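Local coordinates for protein aldehyde dehydrogenase (PDB 3I44) that probably oxidises aldehydes to the corresponding carboxylic acids with a nicotinamide adenine dinucleotide cofactor, as other members of the aldehyde dehydrogenase family do, at residues M113-I117 / D118-N122; E209-E213 / A214-S218; I435-D439 / R440-R444. The protein carries 1 engineered substitution. One frame throughout, in Å; residues are numbered along the deposited sequence.

Interaction 1. Residues M113-I117 / D118-N122; sequences MGAPI and DMALN
Ala115 and Pro116 meet Met119 and Ala120 in the short link between helix 102-113, which ends as Gly114 takes a positive phi (97°), and helix 117-141, which starts with Pro116 at its N-cap position. Two backbone bonds establish the first turn. Ala120 N donates to Pro116 O at 2.8 Å, and one residue further along Leu121 N donates to Ile117 O at 3.0 Å. The cap is a proline, with no side-chain acceptor, so its part in starting the helix is played by its carbonyl.

Polar links tie the junction to its surroundings. Ser110 OG of the preceding helix is hydrogen-bonded to Ala115 O, and the carboxylate of Asp118 accepts from Gly339 N through OD2. Glu112, just upstream, is one of the sodium ligands, and the side chain of Ala115 is about 11 Å from that ion.

Apolar contacts join the loop to the first turn. In Met119, chi1 (78°) wedges CG between its own backbone N and carbonyl carbon and sets it 4.0 Å from Pro116 CD, the two side chains passing at a slant. The bend at chi2 (80°) then turns SD to Ala115 CB, 3.6 Å away. The same CG abuts the oxygen of Pro116, with CG to Pro116 O at 3.3 Å, little out of the carbonyl plane. Ala120 CB sits between two apolar partners, Ala115 CB at 4.1 Å and Ile117 CD1 at 4.3 Å.

Interaction 2. Residues E209-E213 / A214-S218; sequences EILDE and AALPS
Leu216 folds back on Leu211 across the end of helix 202-213. Its CB sits 3.6 Å from Leu211 O, against the last turn of the helix. From there CG swings to the side away from the backbone N (chi1 -155°), and the branch CD2 carries the main contact: it lies 3.6 Å from Leu211 CD2 and 3.9 Å from Leu211 CG. The two leucines run side by side and point the same way, and Phe221 of strand 221-223 touches both; Leu216 also packs on Trp79 and Leu186, Leu211 on Ile94 and Val182.

The backbone turn behind this pairing is a Schellman motif. Ala215 is the first residue to leave helical geometry, with a positive phi of 61°, and it reverses the chain so that Leu216 N points back at Leu211 O, a weak bond of 3.4 Å. Ala215 N donates to Asp212 O at 3.0 Å, approaching from above the carbonyl plane. One step earlier, Ala214 N still makes a regular helical bond to Ile210 O at 2.9 Å. Glu213 extends to a salt bridge with Lys100 of helix 84-100, whereas Asp212 OD1 is hydrogen-bonded to Tyr29 OH of strand 23-30.

Interaction 3. Residues I435-D439 / R440-R444; sequences IQSQD and RSKCR
The carboxylate of Asp439 has one face covered by Lys442, whose CB stands 3.6 Å from Asp439 CG almost straight above the plane. Asp439 is at the N-cap position of helix 440-449, and Lys442 N, over the same face, donates weakly to its OD1 at 3.3 Å. Nearer the edge, Ser441 N is 3.2 Å from Asp439 OD1, about 30° out of the carboxylate plane. CG anti to the backbone N (chi1 -176°) turns the carboxylate to the amide of Lys442. A second flat group, the guanidinium of Arg440, is carried on an extended chain to the second subunit, where NE forms a salt bridge with the C-terminal carboxylate of Trp497.

Asp439 also holds the turn through its backbone, for Cys443 N donates to Asp439 O at 2.8 Å and 167°. Ser437 OG accepts from Asp439 N at 3.0 Å, an ST turn, and a water joins Gln438 O to Arg440 N. Ser437 OG passes 3.4 Å from Lys442 CE, and both side chains share Asp282: Ser437 OG by a hydrogen bond, Lys442 NZ by a salt bridge. Cys443 SG lies 3.1 Å from Ser437 O, which is hydrogen-bonded to Asn458 ND2.

The whole turn links strand 432-436 to helix 440-449 in a beta-alpha-beta unit that returns through strand 454-457, whose Val455 and Val457 touch Ile435 and Cys443.

Along the chain the three contacts come in series, interaction 1 first, then interaction 2, then interaction 3, and none touches another. The centres of interactions 1 and 2 are about 26 Å apart, those of 1 and 3 about 33 Å, and those of 2 and 3 about 48 Å, on opposite sides of the chain's centre. Each marks a helix boundary: two starts, of helices 117-141 and 440-449, and one end, of helix 202-213. Interaction 2 leads into strand 221-223 of one seven-stranded sheet, whereas interaction 3 leaves strand 432-436 of the other. Only interaction 3 reaches the second subunit, so it alone of the three contributes to the dimer interface.

Interaction 1. Residues M113-I117 / D118-N122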
ATOM      1  N   MET A 113      11.297  29.723   4.155  1.00 23.62           N
ATOM      2  CA  MET A 113      10.894  28.972   5.345  1.00 22.41           C
ATOM      3  C   MET A 113      11.733  29.196   6.599  1.00 22.17           C
ATOM      4  O   MET A 113      11.440  28.642   7.654  1.00 20.88           O
ATOM      5  CB  MET A 113      10.669  27.474   5.023  1.00 22.28           C
ATOM      6  CG  MET A 113      11.806  26.735   4.360  1.00 23.06           C
ATOM      7  SD  MET A 113      13.130  26.466   5.539  1.00 22.49           S
ATOM      8  CE  MET A 113      12.302  25.515   6.842  1.00 18.15           C
ATOM      9  N   GLY A 114      12.779  30.012   6.491  1.00 21.92           N
ATOM     10  CA  GLY A 114      13.491  30.523   7.656  1.00 21.59           C
ATOM     11  C   GLY A 114      14.748  29.779   8.057  1.00 22.20           C
ATOM     12  O   GLY A 114      15.349  30.130   9.093  1.00 22.18           O
ATOM     13  N   ALA A 115      15.152  28.755   7.285  1.00 21.33           N
ATOM     14  CA  ALA A 115      16.358  28.005   7.629  1.00 21.78           C
ATOM     15  C   ALA A 115      17.587  28.913   7.708  1.00 22.16           C
ATOM     16  O   ALA A 115      17.896  29.599   6.743  1.00 22.61           O
ATOM     17  CB  ALA A 115      16.603  26.855   6.635  1.00 21.34           C
ATOM     18  N   PRO A 116      18.305  28.924   8.847  1.00 22.94           N
ATOM     19  CA  PRO A 116      19.544  29.702   8.844  1.00 23.22           C
ATOM     20  C   PRO A 116      20.468  29.291   7.692  1.00 23.43           C
ATOM     21  O   PRO A 116      20.636  28.110   7.444  1.00 23.17           O
ATOM     22  CB  PRO A 116      20.182  29.389  10.188  1.00 23.29           C
ATOM     23  CG  PRO A 116      18.986  29.040  11.089  1.00 24.67           C
ATOM     24  CD  PRO A 116      18.023  28.327  10.165  1.00 24.23           C
ATOM     25  N   ILE A 117      21.003  30.275   6.989  1.00 23.28           N
ATOM     26  CA  ILE A 117      21.667  30.095   5.707  1.00 24.10           C
ATOM     27  C   ILE A 117      22.785  29.041   5.673  1.00 24.70           C
ATOM     28  O   ILE A 117      22.916  28.329   4.674  1.00 24.73           O
ATOM     29  CB  ILE A 117      22.161  31.472   5.151  1.00 24.85           C
ATOM     30  CG1 ILE A 117      22.644  31.365   3.704  1.00 25.10           C
ATOM     31  CG2 ILE A 117      23.225  32.071   6.053  1.00 25.06           C
ATOM     32  CD1 ILE A 117      21.536  31.124   2.679  1.00 25.96           C
ATOM     33  N   ASP A 118      23.575  28.903   6.733  1.00 24.86           N
ATOM     34  CA  ASP A 118      24.613  27.866   6.710  1.00 24.62           C
ATOM     35  C   ASP A 118      23.964  26.493   6.567  1.00 23.79           C
ATOM     36  O   ASP A 118      24.339  25.710   5.676  1.00 24.06           O
ATOM     37  CB  ASP A 118      25.469  27.876   7.977  1.00 24.31           C
ATOM     38  CG  ASP A 118      26.351  29.105   8.089  1.00 26.75           C
ATOM     39  OD1 ASP A 118      26.552  29.805   7.063  1.00 26.81           O
ATOM     40  OD2 ASP A 118      26.823  29.354   9.230  1.00 25.43           O
ATOM     41  N   MET A 119      22.982  26.209   7.425  1.00 22.58           N
ATOM     42  CA  MET A 119      22.299  24.918   7.381  1.00 22.03           C
ATOM     43  C   MET A 119      21.349  24.832   6.185  1.00 21.34           C
ATOM     44  O   MET A 119      21.079  23.738   5.719  1.00 20.10           O
ATOM     45  CB  MET A 119      21.643  24.530   8.706  1.00 22.03           C
ATOM     46  CG  MET A 119      20.278  25.212   9.052  1.00 24.00           C
ATOM     47  SD  MET A 119      18.797  24.529   8.273  1.00 24.69           S
ATOM     48  CE  MET A 119      18.697  22.950   9.151  1.00 21.03           C
ATOM     49  N   ALA A 120      20.915  25.976   5.644  1.00 20.93           N
ATOM     50  CA  ALA A 120      20.153  25.998   4.400  1.00 21.82           C
ATOM     51  C   ALA A 120      21.014  25.411   3.267  1.00 21.66           C
ATOM     52  O   ALA A 120      20.503  24.734   2.370  1.00 22.64           O
ATOM     53  CB  ALA A 120      19.693  27.465   4.038  1.00 20.58           C
ATOM     54  N   LEU A 121      22.310  25.709   3.262  1.00 22.50           N
ATOM     55  CA  LEU A 121      23.220  25.121   2.259  1.00 23.06           C
ATOM     56  C   LEU A 121      23.639  23.704   2.659  1.00 23.36           C
ATOM     57  O   LEU A 121      23.460  22.782   1.869  1.00 23.36           O
ATOM     58  CB  LEU A 121      24.465  25.985   2.032  1.00 23.32           C
ATOM     59  CG  LEU A 121      25.469  25.504   0.974  1.00 24.88           C
ATOM     60  CD1 LEU A 121      24.821  25.507  -0.437  1.00 26.49           C
ATOM     61  CD2 LEU A 121      26.743  26.360   0.947  1.00 24.71           C
ATOM     62  N   ASN A 122      24.173  23.512   3.869  1.00 23.56           N
ATOM     63  CA  ASN A 122      24.830  22.243   4.202  1.00 23.89           C
ATOM     64  C   ASN A 122      23.887  21.090   4.605  1.00 23.68           C
ATOM     65  O   ASN A 122      24.332  19.963   4.740  1.00 22.77           O
ATOM     66  CB  ASN A 122      25.941  22.426   5.248  1.00 25.17           C
ATOM     67  CG  ASN A 122      25.423  22.788   6.630  1.00 29.77           C
ATOM     68  OD1 ASN A 122      24.386  22.262   7.109  1.00 34.05           O
ATOM     69  ND2 ASN A 122      26.184  23.662   7.327  1.00 34.49           N
TER

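Interaction 2. Residues E209-E213 / A214-S218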
ATOM      1  N   GLU A 209      13.052  24.947 -12.678  1.00 22.99           N
ATOM      2  CA  GLU A 209      14.020  25.556 -13.599  1.00 23.33           C
ATOM      3  C   GLU A 209      15.239  24.673 -13.830  1.00 23.17           C
ATOM      4  O   GLU A 209      15.806  24.685 -14.908  1.00 24.12           O
ATOM      5  CB  GLU A 209      14.518  26.903 -13.081  1.00 22.84           C
ATOM      6  CG  GLU A 209      13.475  27.998 -13.029  1.00 25.80           C
ATOM      7  CD  GLU A 209      14.068  29.306 -12.477  1.00 28.81           C
ATOM      8  OE1 GLU A 209      15.197  29.657 -12.827  1.00 31.87           O
ATOM      9  OE2 GLU A 209      13.443  29.958 -11.650  1.00 32.53           O
ATOM     10  N   ILE A 210      15.699  23.985 -12.784  1.00 23.30           N
ATOM     11  CA  ILE A 210      16.796  23.025 -12.933  1.00 21.93           C
ATOM     12  C   ILE A 210      16.436  21.961 -13.975  1.00 21.64           C
ATOM     13  O   ILE A 210      17.225  21.708 -14.894  1.00 19.84           O
ATOM     14  CB  ILE A 210      17.215  22.459 -11.593  1.00 21.34           C
ATOM     15  CG1 ILE A 210      17.892  23.580 -10.792  1.00 22.55           C
ATOM     16  CG2 ILE A 210      18.229  21.272 -11.733  1.00 20.46           C
ATOM     17  CD1 ILE A 210      17.999  23.336  -9.271  1.00 21.50           C
ATOM     18  N   LEU A 211      15.218  21.411 -13.884  1.00 21.89           N
ATOM     19  CA  LEU A 211      14.778  20.317 -14.745  1.00 23.54           C
ATOM     20  C   LEU A 211      14.596  20.815 -16.183  1.00 24.47           C
ATOM     21  O   LEU A 211      14.899  20.138 -17.148  1.00 25.30           O
ATOM     22  CB  LEU A 211      13.470  19.675 -14.236  1.00 23.49           C
ATOM     23  CG  LEU A 211      13.698  18.420 -13.389  1.00 23.29           C
ATOM     24  CD1 LEU A 211      14.592  18.716 -12.177  1.00 21.59           C
ATOM     25  CD2 LEU A 211      12.351  17.832 -12.957  1.00 22.55           C
ATOM     26  N   ASP A 212      14.145  22.042 -16.301  1.00 25.64           N
ATOM     27  CA  ASP A 212      13.964  22.649 -17.601  1.00 26.30           C
ATOM     28  C   ASP A 212      15.317  22.854 -18.290  1.00 26.49           C
ATOM     29  O   ASP A 212      15.458  22.564 -19.456  1.00 26.26           O
ATOM     30  CB  ASP A 212      13.258  23.972 -17.402  1.00 26.50           C
ATOM     31  CG  ASP A 212      12.983  24.682 -18.702  1.00 27.31           C
ATOM     32  OD1 ASP A 212      12.344  24.106 -19.581  1.00 25.25           O
ATOM     33  OD2 ASP A 212      13.385  25.832 -18.799  1.00 30.75           O
ATOM     34  N   GLU A 213      16.307  23.345 -17.539  1.00 27.69           N
ATOM     35  CA  GLU A 213      17.672  23.531 -18.053  1.00 27.43           C
ATOM     36  C   GLU A 213      18.328  22.185 -18.406  1.00 27.97           C
ATOM     37  O   GLU A 213      19.165  22.107 -19.309  1.00 28.02           O
ATOM     38  CB  GLU A 213      18.528  24.296 -17.047  1.00 26.98           C
ATOM     39  CG  GLU A 213      19.931  24.674 -17.587  1.00 28.53           C
ATOM     40  CD  GLU A 213      20.790  25.516 -16.627  1.00 30.00           C
ATOM     41  OE1 GLU A 213      22.014  25.620 -16.886  1.00 31.20           O
ATOM     42  OE2 GLU A 213      20.267  26.057 -15.622  1.00 29.80           O
ATOM     43  N   ALA A 214      17.939  21.131 -17.694  1.00 27.99           N
ATOM     44  CA  ALA A 214      18.369  19.757 -18.000  1.00 27.83           C
ATOM     45  C   ALA A 214      17.730  19.201 -19.275  1.00 28.16           C
ATOM     46  O   ALA A 214      18.052  18.093 -19.688  1.00 27.38           O
ATOM     47  CB  ALA A 214      18.071  18.823 -16.808  1.00 27.88           C
ATOM     48  N   ALA A 215      16.813  19.963 -19.881  1.00 28.07           N
ATOM     49  CA  ALA A 215      16.137  19.574 -21.115  1.00 28.22           C
ATOM     50  C   ALA A 215      15.317  18.288 -20.982  1.00 28.07           C
ATOM     51  O   ALA A 215      15.141  17.547 -21.923  1.00 27.51           O
ATOM     52  CB  ALA A 215      17.135  19.484 -22.312  1.00 28.82           C
ATOM     53  N   LEU A 216      14.767  18.062 -19.802  1.00 27.95           N
ATOM     54  CA  LEU A 216      13.828  16.976 -19.599  1.00 27.91           C
ATOM     55  C   LEU A 216      12.659  17.189 -20.578  1.00 28.30           C
ATOM     56  O   LEU A 216      12.164  18.312 -20.696  1.00 27.60           O
ATOM     57  CB  LEU A 216      13.354  17.000 -18.137  1.00 27.81           C
ATOM     58  CG  LEU A 216      12.847  15.735 -17.489  1.00 27.12           C
ATOM     59  CD1 LEU A 216      13.929  14.629 -17.415  1.00 23.99           C
ATOM     60  CD2 LEU A 216      12.285  16.107 -16.144  1.00 26.10           C
ATOM     61  N   PRO A 217      12.227  16.129 -21.304  1.00 28.70           N
ATOM     62  CA  PRO A 217      11.184  16.281 -22.317  1.00 28.35           C
ATOM     63  C   PRO A 217       9.898  16.899 -21.796  1.00 28.63           C
ATOM     64  O   PRO A 217       9.482  16.668 -20.639  1.00 28.15           O
ATOM     65  CB  PRO A 217      10.924  14.852 -22.779  1.00 28.55           C
ATOM     66  CG  PRO A 217      12.164  14.132 -22.503  1.00 29.12           C
ATOM     67  CD  PRO A 217      12.700  14.736 -21.235  1.00 29.53           C
ATOM     68  N   SER A 218       9.277  17.691 -22.652  1.00 27.62           N
ATOM     69  CA  SER A 218       8.039  18.381 -22.311  1.00 27.77           C
ATOM     70  C   SER A 218       6.950  17.474 -21.723  1.00 26.14           C
ATOM     71  O   SER A 218       6.575  16.447 -22.290  1.00 26.67           O
ATOM     72  CB  SER A 218       7.521  19.108 -23.563  1.00 27.78           C
ATOM     73  OG  SER A 218       8.487  20.069 -23.973  1.00 31.02           O
TER

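Interaction 3. Residues I435-D439 / R440-R444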
ATOM      1  N   ILE A 435      17.779   5.390  20.682  1.00 20.71           N
ATOM      2  CA  ILE A 435      18.220   4.655  21.908  1.00 20.34           C
ATOM      3  C   ILE A 435      19.668   4.982  22.136  1.00 20.82           C
ATOM      4  O   ILE A 435      20.480   4.887  21.201  1.00 19.26           O
ATOM      5  CB  ILE A 435      18.107   3.137  21.749  1.00 21.35           C
ATOM      6  CG1 ILE A 435      16.674   2.714  21.383  1.00 21.96           C
ATOM      7  CG2 ILE A 435      18.563   2.378  23.038  1.00 20.79           C
ATOM      8  CD1 ILE A 435      16.574   1.268  20.842  1.00 21.14           C
ATOM      9  N   GLN A 436      19.997   5.408  23.365  1.00 21.07           N
ATOM     10  CA  GLN A 436      21.370   5.660  23.758  1.00 21.18           C
ATOM     11  C   GLN A 436      21.779   4.771  24.917  1.00 21.91           C
ATOM     12  O   GLN A 436      21.250   4.900  26.038  1.00 21.32           O
ATOM     13  CB  GLN A 436      21.575   7.127  24.125  1.00 22.09           C
ATOM     14  CG  GLN A 436      20.743   8.103  23.319  1.00 20.37           C
ATOM     15  CD  GLN A 436      20.974   8.058  21.809  1.00 21.21           C
ATOM     16  OE1 GLN A 436      22.106   7.933  21.312  1.00 22.25           O
ATOM     17  NE2 GLN A 436      19.877   8.243  21.064  1.00 18.85           N
ATOM     18  N   SER A 437      22.696   3.838  24.638  1.00 22.74           N
ATOM     19  CA  SER A 437      23.317   3.011  25.679  1.00 23.24           C
ATOM     20  C   SER A 437      24.599   2.371  25.158  1.00 23.90           C
ATOM     21  O   SER A 437      24.679   1.954  23.993  1.00 22.29           O
ATOM     22  CB  SER A 437      22.372   1.906  26.137  1.00 24.30           C
ATOM     23  OG  SER A 437      23.035   0.919  26.933  1.00 23.48           O
ATOM     24  N   GLN A 438      25.609   2.297  26.022  1.00 24.11           N
ATOM     25  CA  GLN A 438      26.858   1.635  25.636  1.00 24.50           C
ATOM     26  C   GLN A 438      26.775   0.123  25.767  1.00 25.29           C
ATOM     27  O   GLN A 438      27.713  -0.551  25.358  1.00 24.66           O
ATOM     28  CB  GLN A 438      28.062   2.239  26.386  1.00 24.60           C
ATOM     29  CG  GLN A 438      28.399   3.579  25.802  1.00 23.83           C
ATOM     30  CD  GLN A 438      29.485   4.297  26.540  1.00 24.94           C
ATOM     31  OE1 GLN A 438      30.585   4.435  26.021  1.00 24.45           O
ATOM     32  NE2 GLN A 438      29.175   4.802  27.726  1.00 21.73           N
ATOM     33  N   ASP A 439      25.644  -0.401  26.315  1.00 25.32           N
ATOM     34  CA  ASP A 439      25.385  -1.852  26.403  1.00 25.25           C
ATOM     35  C   ASP A 439      24.695  -2.360  25.109  1.00 26.47           C
ATOM     36  O   ASP A 439      23.479  -2.186  24.933  1.00 24.08           O
ATOM     37  CB  ASP A 439      24.522  -2.129  27.610  1.00 25.70           C
ATOM     38  CG  ASP A 439      24.271  -3.602  27.840  1.00 25.12           C
ATOM     39  OD1 ASP A 439      24.533  -4.438  26.964  1.00 25.71           O
ATOM     40  OD2 ASP A 439      23.753  -3.910  28.926  1.00 25.19           O
ATOM     41  N   ARG A 440      25.496  -2.992  24.217  1.00 26.25           N
ATOM     42  CA  ARG A 440      25.035  -3.387  22.875  1.00 25.74           C
ATOM     43  C   ARG A 440      23.840  -4.341  22.944  1.00 26.73           C
ATOM     44  O   ARG A 440      22.844  -4.161  22.193  1.00 25.20           O
ATOM     45  CB  ARG A 440      26.150  -4.056  22.115  1.00 26.09           C
ATOM     46  CG  ARG A 440      25.850  -4.256  20.635  1.00 25.80           C
ATOM     47  CD  ARG A 440      27.104  -4.711  19.963  1.00 25.07           C
ATOM     48  NE  ARG A 440      26.919  -4.839  18.533  1.00 26.15           N
ATOM     49  CZ  ARG A 440      27.898  -5.144  17.680  1.00 25.30           C
ATOM     50  NH1 ARG A 440      29.136  -5.345  18.105  1.00 24.63           N
ATOM     51  NH2 ARG A 440      27.638  -5.226  16.395  1.00 23.81           N
ATOM     52  N   SER A 441      23.907  -5.293  23.897  1.00 24.41           N
ATOM     53  CA  SER A 441      22.793  -6.184  24.173  1.00 24.24           C
ATOM     54  C   SER A 441      21.532  -5.456  24.546  1.00 24.13           C
ATOM     55  O   SER A 441      20.444  -5.819  24.094  1.00 21.87           O
ATOM     56  CB  SER A 441      23.118  -7.170  25.293  1.00 24.16           C
ATOM     57  OG  SER A 441      24.126  -8.043  24.832  1.00 26.32           O
ATOM     58  N   LYS A 442      21.667  -4.476  25.423  1.00 24.16           N
ATOM     59  CA  LYS A 442      20.516  -3.685  25.829  1.00 24.76           C
ATOM     60  C   LYS A 442      19.960  -2.859  24.624  1.00 24.11           C
ATOM     61  O   LYS A 442      18.757  -2.789  24.375  1.00 23.36           O
ATOM     62  CB  LYS A 442      20.901  -2.817  27.033  1.00 25.13           C
ATOM     63  CG  LYS A 442      19.702  -2.178  27.709  1.00 27.88           C
ATOM     64  CD  LYS A 442      19.998  -1.764  29.145  1.00 30.88           C
ATOM     65  CE  LYS A 442      21.025  -0.629  29.185  1.00 31.70           C
ATOM     66  NZ  LYS A 442      21.434  -0.502  30.581  1.00 31.23           N
ATOM     67  N   CYS A 443      20.848  -2.281  23.845  1.00 24.22           N
ATOM     68  CA  CYS A 443      20.438  -1.603  22.617  1.00 24.31           C
ATOM     69  C   CYS A 443      19.603  -2.525  21.729  1.00 24.64           C
ATOM     70  O   CYS A 443      18.578  -2.111  21.194  1.00 24.15           O
ATOM     71  CB  CYS A 443      21.645  -1.067  21.834  1.00 24.19           C
ATOM     72  SG  CYS A 443      22.445   0.349  22.593  1.00 23.97           S
ATOM     73  N   ARG A 444      20.037  -3.774  21.592  1.00 24.73           N
ATOM     74  CA  ARG A 444      19.362  -4.719  20.730  1.00 24.84           C
ATOM     75  C   ARG A 444      17.991  -5.093  21.261  1.00 24.67           C
ATOM     76  O   ARG A 444      17.033  -5.095  20.495  1.00 24.41           O
ATOM     77  CB  ARG A 444      20.208  -5.971  20.527  1.00 24.75           C
ATOM     78  CG  ARG A 444      21.369  -5.739  19.622  1.00 24.57           C
ATOM     79  CD  ARG A 444      22.254  -6.962  19.574  1.00 24.49           C
ATOM     80  NE  ARG A 444      23.289  -6.832  18.561  1.00 24.81           N
ATOM     81  CZ  ARG A 444      24.075  -7.831  18.172  1.00 25.92           C
ATOM     82  NH1 ARG A 444      23.968  -9.023  18.736  1.00 28.16           N
ATOM     83  NH2 ARG A 444      24.963  -7.642  17.218  1.00 26.11           N
TER
HETATM   84  O   HOH W   1      28.529  -3.187  24.739  1.00 22.69           O